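Local coordinates for uncharacterized protein (Parabacteroides merdae, PDB 4R7F) that is of unknown function but carries immunoglobulin-like beta-sandwich domains and probably belongs to the type 9 secretion system plug protein family, at residues A[227-232]-A[291-295]; A[58-62]-A[386-390]. All blocks are in the same frame, centred on the assembly; numbering follows the deposited sequence.

Interaction 1 (A[227-232]-A[291-295]); sequences MEFLSN and YIVHF
F229 packs against both Y291 and V293. Its CD2 meets CD2 of Y291 at 3.6 Å, and the two side chains run antiparallel alongside each other. The rings are inclined at 35°, with centroids 5.8 Å apart. At the far end of the phenylalanine, CZ lies 3.7 Å from CG2 of V293. F229 holds CG between its own N and carbonyl carbon (chi1 62°), which drops the ring toward strand 290-298. M227, a selenomethionine, is bent at chi2 and chi3. Its CE reaches CG1 of V293 tip to tip at 4.0 Å and also lies 3.9 Å from CZ of F295. The contact joins two beta-sheets, as in a beta-sandwich: strand 225-228 and the residues that follow it pack on strand 290-298. The first strand pairs with strand 342-352, whereas the second lies between 248-253 and 332-340. With an alanine here, the contacts of the F229 ring with V293 CG2 and Y291 CD2 would be lost, which would probably open a gap between the segments. Near the end of Y291, N232 lies roughly perpendicular to it, its amide plane nearly parallel to that of the ring (4°) but displaced from it. Its ND2 is 3.4 Å from OH of Y291. Further out, L339 touches both M227 and F229, and Y249 meets the Y291 ring. Y346 packs edge-to-face with F295, while the backbone of F229 is hydrogen-bonded to G342.

Interaction 2 (A[58-62]-A[386-390]); sequences VHCNA and RYDRL
The imidazole of H59 overlaps the CD2 corner of Y387 obliquely, its CE1 3.6 Å from CD2 of the tyrosine. The ring planes stand at 75° and the side chains lie roughly perpendicular. The imidazole is held at both nitrogens, ND1 by S67 and NE2 by the carbonyl of S113. N61 and D388 form the polar part of the contact. The backbone N of D388 donates to OD1 of N61 at 3.1 Å, approaching from above the amide's carbonyl plane. In return, OD2 of D388 takes the backbone N-H of A62 on its anti lone pair, 2.8 Å away and nearly straight at 172°. With CG anti to its carbonyl carbon (chi1 -74°), D388 carries its carboxylate to A62. Two waters add bridges. One donates to O of C60 and O of D388; the other accepts from ND2 of N61 and donates to O of R386. The contact joins the end of strand 53-60 to the residues leading into strand 389-397. OD1 of D388 forms a salt bridge with K182, so both carboxylate oxygens are engaged, and the lysine's charge would probably stabilise the buried aspartate in its ionised form.

In the fold
The two contacts lie on opposite sides of the chain's centre. Their centres are about 40 Å apart and their nearest atoms about 29 Å apart, so they do not touch. They share no sheet. Interaction 1 packs strand 225-228 and the residues that follow it on strand 290-298 of a different sheet. Interaction 2 brings the end of strand 53-60, in the N-terminal plug-protein domain, to the residues leading into strand 389-397. It spans more than 320 residues and joins that domain to the sheet formed by strands 181-187, 373-380 and 389-397. Both segments of interaction 1 lie in the intervening chain, between 58-62 and 386-390.

Interaction 1 (A[227-232]-A[291-295])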
# COMPACT_ATOMS: atom_id res chain seq x y z
N MSE A 227 20.30 4.68 2.65
CA MSE A 227 21.40 5.53 3.10
C MSE A 227 20.77 6.87 3.37
O MSE A 227 19.81 7.24 2.69
CB MSE A 227 22.29 5.44 1.86
CG MSE A 227 23.37 6.43 1.68
SE MSE A 227 22.73 8.11 0.99
CE MSE A 227 23.19 8.19 -0.91
N GLU A 228 21.26 7.61 4.36
CA GLU A 228 20.73 8.94 4.69
C GLU A 228 21.84 9.81 5.21
O GLU A 228 22.66 9.35 6.00
CB GLU A 228 19.72 8.90 5.83
CG GLU A 228 18.42 8.17 5.60
CD GLU A 228 17.44 8.37 6.75
OE1 GLU A 228 17.61 9.38 7.48
OE2 GLU A 228 16.52 7.53 6.93
N PHE A 229 21.84 11.07 4.81
CA PHE A 229 22.80 12.02 5.36
C PHE A 229 22.15 13.37 5.50
O PHE A 229 22.27 14.24 4.63
CB PHE A 229 24.11 12.06 4.55
CG PHE A 229 23.95 12.50 3.11
CD1 PHE A 229 23.45 11.64 2.14
CD2 PHE A 229 24.38 13.77 2.71
CE1 PHE A 229 23.34 12.05 0.82
CE2 PHE A 229 24.26 14.19 1.40
CZ PHE A 229 23.74 13.33 0.44
N LEU A 230 21.51 13.54 6.65
CA LEU A 230 20.71 14.69 6.96
C LEU A 230 21.49 15.82 7.62
O LEU A 230 20.99 16.94 7.72
CB LEU A 230 19.56 14.28 7.86
CG LEU A 230 18.66 13.16 7.38
CD1 LEU A 230 17.52 12.97 8.37
CD2 LEU A 230 18.13 13.43 5.98
N SER A 231 22.71 15.53 8.07
CA SER A 231 23.64 16.59 8.47
C SER A 231 25.07 16.11 8.37
O SER A 231 25.31 14.91 8.15
CB SER A 231 23.36 17.04 9.91
OG SER A 231 23.99 16.20 10.85
N ASN A 232 26.00 17.05 8.55
CA ASN A 232 27.43 16.71 8.71
C ASN A 232 27.91 16.40 10.14
O ASN A 232 29.10 16.17 10.34
CB ASN A 232 28.34 17.80 8.10
CG ASN A 232 28.05 19.20 8.63
OD1 ASN A 232 27.63 19.39 9.76
ND2 ASN A 232 28.27 20.17 7.79
N TYR A 291 26.79 17.19 -1.08
CA TYR A 291 28.01 16.57 -0.59
C TYR A 291 28.46 15.56 -1.64
O TYR A 291 27.65 15.10 -2.44
CB TYR A 291 27.77 15.86 0.75
CG TYR A 291 27.37 16.75 1.95
CD1 TYR A 291 27.34 18.15 1.88
CD2 TYR A 291 27.04 16.17 3.17
CE1 TYR A 291 26.98 18.93 2.98
CE2 TYR A 291 26.70 16.94 4.27
CZ TYR A 291 26.67 18.32 4.18
OH TYR A 291 26.32 19.08 5.28
N ILE A 292 29.74 15.22 -1.65
CA ILE A 292 30.22 14.13 -2.48
C ILE A 292 29.94 12.85 -1.75
O ILE A 292 30.49 12.63 -0.67
CB ILE A 292 31.74 14.17 -2.71
CG1 ILE A 292 32.18 15.48 -3.34
CG2 ILE A 292 32.16 13.01 -3.60
CD1 ILE A 292 31.62 15.66 -4.72
N VAL A 293 29.10 11.98 -2.31
CA VAL A 293 28.86 10.70 -1.67
C VAL A 293 29.64 9.58 -2.33
O VAL A 293 29.63 9.46 -3.54
CB VAL A 293 27.38 10.39 -1.64
CG1 VAL A 293 27.11 9.09 -0.90
CG2 VAL A 293 26.64 11.57 -1.02
N HIS A 294 30.31 8.75 -1.51
CA HIS A 294 31.18 7.71 -1.98
C HIS A 294 30.56 6.35 -1.75
O HIS A 294 30.32 5.96 -0.60
CB HIS A 294 32.53 7.72 -1.26
CG HIS A 294 33.29 8.99 -1.43
ND1 HIS A 294 34.28 9.15 -2.37
CD2 HIS A 294 33.19 10.17 -0.78
CE1 HIS A 294 34.76 10.38 -2.30
NE2 HIS A 294 34.10 11.02 -1.36
N PHE A 295 30.35 5.64 -2.86
CA PHE A 295 29.77 4.29 -2.83
C PHE A 295 30.86 3.28 -3.05
O PHE A 295 31.72 3.50 -3.90
CB PHE A 295 28.76 4.11 -3.95
CG PHE A 295 27.53 4.96 -3.83
CD1 PHE A 295 27.56 6.29 -4.20
CD2 PHE A 295 26.34 4.42 -3.43
CE1 PHE A 295 26.42 7.05 -4.13
CE2 PHE A 295 25.20 5.19 -3.34
CZ PHE A 295 25.24 6.50 -3.70

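Interaction 2 (A[58-62]-A[386-390])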
# COMPACT_ATOMS: atom_id res chain seq x y z
N VAL A 58 6.77 18.11 -25.77
CA VAL A 58 6.81 17.15 -26.87
C VAL A 58 5.80 16.06 -26.60
O VAL A 58 5.83 15.40 -25.56
CB VAL A 58 8.19 16.50 -27.06
CG1 VAL A 58 8.12 15.46 -28.16
CG2 VAL A 58 9.26 17.53 -27.41
N HIS A 59 4.88 15.87 -27.54
CA HIS A 59 3.94 14.81 -27.41
C HIS A 59 4.52 13.53 -28.03
O HIS A 59 5.01 13.56 -29.17
CB HIS A 59 2.60 15.14 -28.06
CG HIS A 59 1.56 14.11 -27.79
ND1 HIS A 59 1.34 13.04 -28.62
CD2 HIS A 59 0.75 13.93 -26.72
CE1 HIS A 59 0.39 12.28 -28.12
NE2 HIS A 59 0.03 12.78 -26.95
N CYS A 60 4.42 12.41 -27.28
CA CYS A 60 4.99 11.14 -27.69
C CYS A 60 3.98 10.03 -27.79
O CYS A 60 2.94 10.01 -27.15
CB CYS A 60 6.09 10.71 -26.70
SG CYS A 60 7.43 11.90 -26.52
N ASN A 61 4.32 9.05 -28.60
CA ASN A 61 3.52 7.84 -28.67
C ASN A 61 3.85 6.87 -27.55
O ASN A 61 4.67 7.17 -26.68
CB ASN A 61 3.65 7.26 -30.08
CG ASN A 61 2.73 8.01 -31.06
OD1 ASN A 61 1.69 8.58 -30.66
ND2 ASN A 61 3.10 8.04 -32.32
N ALA A 62 3.17 5.73 -27.52
CA ALA A 62 3.28 4.79 -26.43
C ALA A 62 4.72 4.39 -26.12
O ALA A 62 5.09 4.26 -24.96
CB ALA A 62 2.45 3.56 -26.72
N ARG A 386 -4.33 9.31 -35.14
CA ARG A 386 -3.04 9.93 -35.45
C ARG A 386 -2.01 9.77 -34.34
O ARG A 386 -0.84 10.15 -34.51
CB ARG A 386 -3.25 11.41 -35.79
CG ARG A 386 -4.16 11.65 -36.99
CD ARG A 386 -4.53 13.12 -37.18
NE ARG A 386 -3.46 14.10 -36.88
CZ ARG A 386 -2.35 14.27 -37.60
NH1 ARG A 386 -2.11 13.49 -38.65
NH2 ARG A 386 -1.46 15.20 -37.28
N TYR A 387 -2.43 9.23 -33.19
CA TYR A 387 -1.60 9.20 -31.98
C TYR A 387 -2.12 8.18 -30.96
O TYR A 387 -3.26 7.73 -31.04
CB TYR A 387 -1.48 10.58 -31.33
CG TYR A 387 -2.72 11.02 -30.58
CD1 TYR A 387 -3.87 11.43 -31.27
CD2 TYR A 387 -2.76 10.98 -29.19
CE1 TYR A 387 -5.03 11.79 -30.59
CE2 TYR A 387 -3.92 11.35 -28.50
CZ TYR A 387 -5.05 11.77 -29.20
OH TYR A 387 -6.18 12.16 -28.52
N ASP A 388 -1.24 7.82 -30.03
CA ASP A 388 -1.54 6.87 -28.99
C ASP A 388 -2.13 7.59 -27.78
O ASP A 388 -1.44 8.36 -27.09
CB ASP A 388 -0.27 6.16 -28.52
CG ASP A 388 0.25 5.14 -29.52
OD1 ASP A 388 -0.54 4.55 -30.27
OD2 ASP A 388 1.48 4.90 -29.53
N ARG A 389 -3.41 7.31 -27.52
CA ARG A 389 -4.07 7.73 -26.29
C ARG A 389 -3.73 6.79 -25.17
O ARG A 389 -3.56 5.59 -25.38
CB ARG A 389 -5.58 7.75 -26.47
CG ARG A 389 -6.04 8.82 -27.44
CD ARG A 389 -7.43 8.53 -27.97
NE ARG A 389 -8.44 8.69 -26.92
CZ ARG A 389 -9.71 8.34 -27.06
NH1 ARG A 389 -10.11 7.76 -28.18
NH2 ARG A 389 -10.59 8.52 -26.09
N LEU A 390 -3.65 7.36 -23.97
CA LEU A 390 -3.43 6.60 -22.79
C LEU A 390 -4.78 6.50 -22.08
O LEU A 390 -5.24 7.47 -21.49
CB LEU A 390 -2.37 7.31 -21.94
CG LEU A 390 -2.06 6.72 -20.57
CD1 LEU A 390 -1.67 5.27 -20.73
CD2 LEU A 390 -0.98 7.47 -19.81
O HOH W 1 1.07 8.32 -26.09
O HOH W 2 1.83 9.68 -34.11